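Local coordinates for A1 protein (Enterobacteria phage Qbeta, PDB 3RLK) that is a minor read-through form of the phage coat protein, whose extra domain studied here is probably carried on the virion and needed for infection, at residues W76-D80 and S81-Y85; F132-K136 and S137-Y141. One frame throughout, in Å; residues are numbered along the deposited sequence.

Contact 1: W76-D80 and S81-Y85; sequences WRDWD and SRLSY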
loop_
_atom_site.group_PDB
_atom_site.type_symbol
_atom_site.label_atom_id
_atom_site.label_comp_id
_atom_site.label_asym_id
_atom_site.label_seq_id
_atom_site.Cartn_x
_atom_site.Cartn_y
_atom_site.Cartn_z
ATOM N N TRP A 76 -12.419 0.889 -8.906
ATOM C CA TRP A 76 -11.397 1.283 -7.949
ATOM C C TRP A 76 -11.865 2.576 -7.276
ATOM O O TRP A 76 -12.581 3.382 -7.928
ATOM C CB TRP A 76 -10.091 1.619 -8.700
ATOM C CG TRP A 76 -9.553 0.456 -9.382
ATOM C CD1 TRP A 76 -9.592 0.192 -10.761
ATOM C CD2 TRP A 76 -8.834 -0.600 -8.785
ATOM N NE1 TRP A 76 -8.973 -0.999 -11.008
ATOM C CE2 TRP A 76 -8.506 -1.526 -9.824
ATOM C CE3 TRP A 76 -8.460 -0.892 -7.466
ATOM C CZ2 TRP A 76 -7.772 -2.686 -9.582
ATOM C CZ3 TRP A 76 -7.740 -2.072 -7.211
ATOM C CH2 TRP A 76 -7.412 -2.961 -8.264
ATOM N N ARG A 77 -11.450 2.797 -6.010
ATOM C CA ARG A 77 -11.684 4.072 -5.316
ATOM C C ARG A 77 -11.012 5.223 -6.090
ATOM O O ARG A 77 -11.578 6.283 -6.167
ATOM C CB ARG A 77 -11.175 4.031 -3.842
ATOM C CG ARG A 77 -12.090 3.333 -2.870
ATOM C CD ARG A 77 -13.277 4.201 -2.492
ATOM N NE ARG A 77 -13.970 3.565 -1.380
ATOM C CZ ARG A 77 -14.932 2.665 -1.544
ATOM N NH1 ARG A 77 -15.285 2.334 -2.789
ATOM N NH2 ARG A 77 -15.544 2.097 -0.496
ATOM N N ASP A 78 -9.784 4.998 -6.600
ATOM C CA ASP A 78 -9.033 5.987 -7.399
ATOM C C ASP A 78 -8.971 7.302 -6.620
ATOM O O ASP A 78 -9.292 8.337 -7.130
ATOM C CB ASP A 78 -9.667 6.118 -8.830
ATOM C CG ASP A 78 -8.777 6.943 -9.793
ATOM O OD1 ASP A 78 -7.533 7.083 -9.564
ATOM O OD2 ASP A 78 -9.309 7.497 -10.750
ATOM N N TRP A 79 -8.531 7.208 -5.353
ATOM C CA TRP A 79 -8.567 8.300 -4.385
ATOM C C TRP A 79 -7.904 9.572 -4.913
ATOM O O TRP A 79 -8.445 10.691 -4.736
ATOM C CB TRP A 79 -7.815 7.820 -3.130
ATOM C CG TRP A 79 -8.330 6.559 -2.424
ATOM C CD1 TRP A 79 -7.887 5.244 -2.577
ATOM C CD2 TRP A 79 -9.407 6.504 -1.493
ATOM N NE1 TRP A 79 -8.580 4.406 -1.736
ATOM C CE2 TRP A 79 -9.530 5.146 -1.063
ATOM C CE3 TRP A 79 -10.276 7.488 -0.938
ATOM C CZ2 TRP A 79 -10.511 4.728 -0.105
ATOM C CZ3 TRP A 79 -11.241 7.088 0.022
ATOM C CH2 TRP A 79 -11.326 5.705 0.453
ATOM N N ASP A 80 -6.753 9.413 -5.585
ATOM C CA ASP A 80 -5.933 10.527 -6.061
ATOM C C ASP A 80 -6.066 10.784 -7.567
ATOM O O ASP A 80 -5.234 11.505 -8.164
ATOM C CB ASP A 80 -4.452 10.321 -5.625
ATOM C CG ASP A 80 -3.897 8.984 -6.038
ATOM O OD1 ASP A 80 -4.563 8.306 -6.862
ATOM O OD2 ASP A 80 -2.752 8.603 -5.593
ATOM N N SER A 81 -7.097 10.182 -8.191
ATOM C CA SER A 81 -7.395 10.334 -9.633
ATOM C C SER A 81 -6.309 9.873 -10.607
ATOM O O SER A 81 -6.331 10.221 -11.789
ATOM C CB SER A 81 -7.754 11.779 -9.913
ATOM O OG SER A 81 -9.028 12.048 -9.356
ATOM N N ARG A 82 -5.365 9.068 -10.148
ATOM C CA ARG A 82 -4.282 8.646 -11.057
ATOM C C ARG A 82 -4.729 7.700 -12.174
ATOM O O ARG A 82 -3.996 7.472 -13.174
ATOM C CB ARG A 82 -3.149 8.037 -10.235
ATOM C CG ARG A 82 -2.476 9.061 -9.318
ATOM C CD ARG A 82 -1.193 8.477 -8.647
ATOM N NE ARG A 82 -1.526 7.307 -7.783
ATOM C CZ ARG A 82 -1.396 6.013 -8.105
ATOM N NH1 ARG A 82 -0.863 5.599 -9.283
ATOM N NH2 ARG A 82 -1.822 5.089 -7.195
ATOM N N LEU A 83 -5.908 7.089 -11.962
ATOM C CA LEU A 83 -6.455 6.110 -12.905
ATOM C C LEU A 83 -7.593 6.675 -13.710
ATOM O O LEU A 83 -8.222 5.960 -14.478
ATOM C CB LEU A 83 -6.946 4.863 -12.155
ATOM C CG LEU A 83 -5.870 4.218 -11.276
ATOM C CD1 LEU A 83 -6.480 3.122 -10.501
ATOM C CD2 LEU A 83 -4.741 3.668 -12.178
ATOM N N SER A 84 -7.882 7.960 -13.534
ATOM C CA SER A 84 -9.067 8.510 -14.189
ATOM C C SER A 84 -8.907 8.863 -15.667
ATOM O O SER A 84 -9.877 9.192 -16.309
ATOM C CB SER A 84 -9.566 9.751 -13.418
ATOM O OG SER A 84 -8.570 10.777 -13.390
ATOM N N TYR A 85 -7.687 8.801 -16.189
ATOM C CA TYR A 85 -7.373 9.386 -17.483
ATOM C C TYR A 85 -7.654 8.427 -18.658
ATOM O O TYR A 85 -7.623 8.811 -19.819
ATOM C CB TYR A 85 -5.892 9.894 -17.463
ATOM C CG TYR A 85 -4.844 8.774 -17.487
ATOM C CD1 TYR A 85 -4.457 8.097 -16.292
ATOM C CD2 TYR A 85 -4.286 8.375 -18.671
ATOM C CE1 TYR A 85 -3.532 7.065 -16.343
ATOM C CE2 TYR A 85 -3.271 7.348 -18.728
ATOM C CZ TYR A 85 -2.925 6.717 -17.559
ATOM O OH TYR A 85 -1.985 5.692 -17.616
HETATM O O HOH W 1 -8.818 12.522 -6.541
HETATM O O HOH W 2 -3.620 6.028 -5.101
#
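Two successive type I beta turns, D78 to S81 and S81 to S84, share S81 in the loop between strands 71-72 and 90-91, and the carboxylate of D78 reaches from the first into the second. The first turn is closed by S81 N donating to D78 O at 3.1 Å. The D78 side chain, its CG anti to the backbone N (chi1 -170°), extends forward to the second turn, where OD1 accepts from L83 N at 2.9 Å, the N-H approaching from above the carboxylate plane. Aspartate suits this place because its short arm brings an acceptor to a turn amide. At the end of the second turn S84 OG donates to S81 O at 2.8 Å, on the same face of that carbonyl as S84 N at 3.3 Å.

D80 and R82 form a salt bridge beside the turns. D80 OD2 lies at the edge of the R82 guanidinium, in its plane, and takes R82 NE at 2.8 Å on its syn side, the N-H tilted out of the carboxylate plane; the two planes stand 84° apart. A bend at chi3 (-62°) turns NE back to D80, two residues earlier. T102 also bonds to D80 OD2, and R82 NH2 reaches the carbonyl of G154, so the pair links the loop to helix 101-104 and strand 154-159. Inward, the branched L83 places CD1 over one face of the W76 indole, 4.2 Å from W76 CG, and V155 touches both side chains; W76 NE1 is held by R89 O. This is the architecture of consecutive type I turns braced by an aspartate side chain accepting a backbone amide.

Contact 2: F132-K136 and S137-Y141; sequences FIYLK and SINAY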
loop_
_atom_site.group_PDB
_atom_site.type_symbol
_atom_site.label_atom_id
_atom_site.label_comp_id
_atom_site.label_asym_id
_atom_site.label_seq_id
_atom_site.Cartn_x
_atom_site.Cartn_y
_atom_site.Cartn_z
ATOM N N PHE A 132 8.422 5.376 1.772
ATOM C CA PHE A 132 8.410 3.983 1.350
ATOM C C PHE A 132 7.356 3.222 2.164
ATOM O O PHE A 132 7.393 3.197 3.429
ATOM C CB PHE A 132 9.762 3.311 1.593
ATOM C CG PHE A 132 10.844 3.807 0.729
ATOM C CD1 PHE A 132 11.280 3.057 -0.341
ATOM C CD2 PHE A 132 11.413 5.032 0.979
ATOM C CE1 PHE A 132 12.377 3.538 -1.156
ATOM C CE2 PHE A 132 12.456 5.532 0.220
ATOM C CZ PHE A 132 12.924 4.811 -0.865
ATOM N N ILE A 133 6.397 2.614 1.465
ATOM C CA ILE A 133 5.387 1.818 2.187
ATOM C C ILE A 133 5.978 0.457 2.520
ATOM O O ILE A 133 6.712 -0.136 1.684
ATOM C CB ILE A 133 4.088 1.725 1.290
ATOM C CG1 ILE A 133 2.933 1.136 2.099
ATOM C CG2 ILE A 133 4.384 1.059 -0.084
ATOM C CD1 ILE A 133 2.473 2.072 3.246
ATOM N N TYR A 134 5.727 -0.030 3.734
ATOM C CA TYR A 134 6.215 -1.377 4.056
ATOM C C TYR A 134 5.245 -2.417 3.499
ATOM O O TYR A 134 4.002 -2.239 3.648
ATOM C CB TYR A 134 6.370 -1.542 5.598
ATOM C CG TYR A 134 6.767 -2.951 6.008
ATOM C CD1 TYR A 134 8.050 -3.480 5.680
ATOM C CD2 TYR A 134 5.892 -3.734 6.736
ATOM C CE1 TYR A 134 8.397 -4.779 6.064
ATOM C CE2 TYR A 134 6.250 -5.032 7.157
ATOM C CZ TYR A 134 7.512 -5.543 6.817
ATOM O OH TYR A 134 7.875 -6.821 7.206
ATOM N N LEU A 135 5.790 -3.452 2.834
ATOM C CA LEU A 135 5.003 -4.571 2.310
ATOM C C LEU A 135 5.355 -5.830 3.075
ATOM O O LEU A 135 6.336 -6.511 2.785
ATOM C CB LEU A 135 5.237 -4.767 0.798
ATOM C CG LEU A 135 5.231 -3.529 -0.114
ATOM C CD1 LEU A 135 5.691 -3.792 -1.582
ATOM C CD2 LEU A 135 3.814 -3.001 -0.190
ATOM N N LYS A 136 4.501 -6.166 4.025
ATOM C CA LYS A 136 4.722 -7.329 4.915
ATOM C C LYS A 136 4.787 -8.624 4.180
ATOM O O LYS A 136 5.636 -9.457 4.508
ATOM C CB LYS A 136 3.567 -7.358 5.920
ATOM C CG LYS A 136 3.543 -8.573 6.888
ATOM C CD LYS A 136 4.878 -8.743 7.652
ATOM C CE LYS A 136 4.690 -9.687 8.881
ATOM N NZ LYS A 136 6.001 -9.873 9.643
ATOM N N SER A 137 3.916 -8.772 3.165
ATOM C CA SER A 137 3.865 -9.951 2.291
ATOM C C SER A 137 5.227 -10.353 1.769
ATOM O O SER A 137 5.540 -11.556 1.663
ATOM C CB SER A 137 2.950 -9.640 1.094
ATOM O OG SER A 137 1.631 -9.535 1.605
ATOM N N ILE A 138 6.037 -9.358 1.446
ATOM C CA ILE A 138 7.398 -9.663 0.978
ATOM C C ILE A 138 8.500 -9.107 1.883
ATOM O O ILE A 138 9.707 -9.157 1.511
ATOM C CB ILE A 138 7.575 -9.226 -0.564
ATOM C CG1 ILE A 138 7.353 -7.699 -0.688
ATOM C CG2 ILE A 138 6.561 -9.984 -1.471
ATOM C CD1 ILE A 138 7.672 -7.082 -2.062
ATOM N N ASN A 139 8.124 -8.606 3.080
ATOM C CA ASN A 139 9.020 -7.925 4.049
ATOM C C ASN A 139 10.048 -7.008 3.369
ATOM O O ASN A 139 11.265 -7.207 3.493
ATOM C CB ASN A 139 9.748 -8.996 4.910
ATOM C CG ASN A 139 10.579 -8.401 6.047
ATOM O OD1 ASN A 139 10.146 -7.494 6.752
ATOM N ND2 ASN A 139 11.764 -9.004 6.281
ATOM N N ALA A 140 9.557 -5.977 2.684
ATOM C CA ALA A 140 10.420 -5.096 1.941
ATOM C C ALA A 140 9.581 -3.842 1.772
ATOM O O ALA A 140 8.329 -3.839 1.996
ATOM C CB ALA A 140 10.844 -5.702 0.586
ATOM N N TYR A 141 10.240 -2.820 1.274
ATOM C CA TYR A 141 9.650 -1.476 1.183
ATOM C C TYR A 141 9.557 -1.086 -0.288
ATOM O O TYR A 141 10.377 -1.469 -1.111
ATOM C CB TYR A 141 10.551 -0.474 1.893
ATOM C CG TYR A 141 10.473 -0.567 3.356
ATOM C CD1 TYR A 141 9.543 0.210 4.067
ATOM C CD2 TYR A 141 11.281 -1.456 4.037
ATOM C CE1 TYR A 141 9.438 0.075 5.525
ATOM C CE2 TYR A 141 11.216 -1.581 5.453
ATOM C CZ TYR A 141 10.310 -0.816 6.166
ATOM O OH TYR A 141 10.276 -0.973 7.542
#
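The carbonyl oxygen of L135 is gripped by two backbone amides, I138 N at 3.2 Å and A140 N at 3.3 Å, which approach from opposite faces of its plane. It thus serves both the tight turn and the first rung of the hairpin beyond it. L135 N returns a straighter bond to A140 O at 2.7 Å, completing a hydrogen-bonded antiparallel pair, while N139 N closes on K136 O. N139 and A140 together face L135, and N139 takes up the positive phi (39°) of this bulge, a conformation that asparagine tolerates better than most residues with a side chain.

On one face of the hairpin Y134 and Y141 form a non-hydrogen-bonded pair. Y134 CD1 lies over one face of the Y141 ring toward its rim, 3.5 Å from Y141 CZ, with the ring planes inclined at 52°; Y134 CB packs against Y141 CE1. With CG anti to the backbone N (chi1 175°), Y134 extends its ring toward the turn, where its hydroxyl donates to the side-chain oxygen of N139. The modelled distance from Y134 OH to N139 OD1, 2.4 Å, is improbably short and its exact value doubtful; the amide stands almost perpendicular to the ring while OD1 lies near the ring plane. Tyrosine suits the place by offering a flat apolar flank to Y141 and a hydroxyl that reaches N139.

On the face of L135 and A140, L135 CD1 meets I138 CD1 at 3.9 Å, the two aliphatic chains lying side by side. F63 touches both, and V186 and I183 of strand 183-188 pack on L135, so branched apolar residues suit this buried side. The whole is a beta hairpin whose tight turn ends in a G1 beta bulge.

How the contacts relate
Following the chain from the N terminus, contact 1 comes first, folding 76-85 back on itself in the loop between strands 71-72 and 90-91. The chain then runs through helices 101-104 and 107-112 and strand 117-121 before contact 2 closes the hairpin of strands 129-135 and 140-143. The two follow in series, neither nested nor crossed, and do not touch: their centres are 23 Å apart. Contact 1 fastens a surface loop to strands 96-98 and 154-159, whereas contact 2 lies within the mixed sheet, between strands 117-121 and 34-38. Both are local closures within the read-through domain.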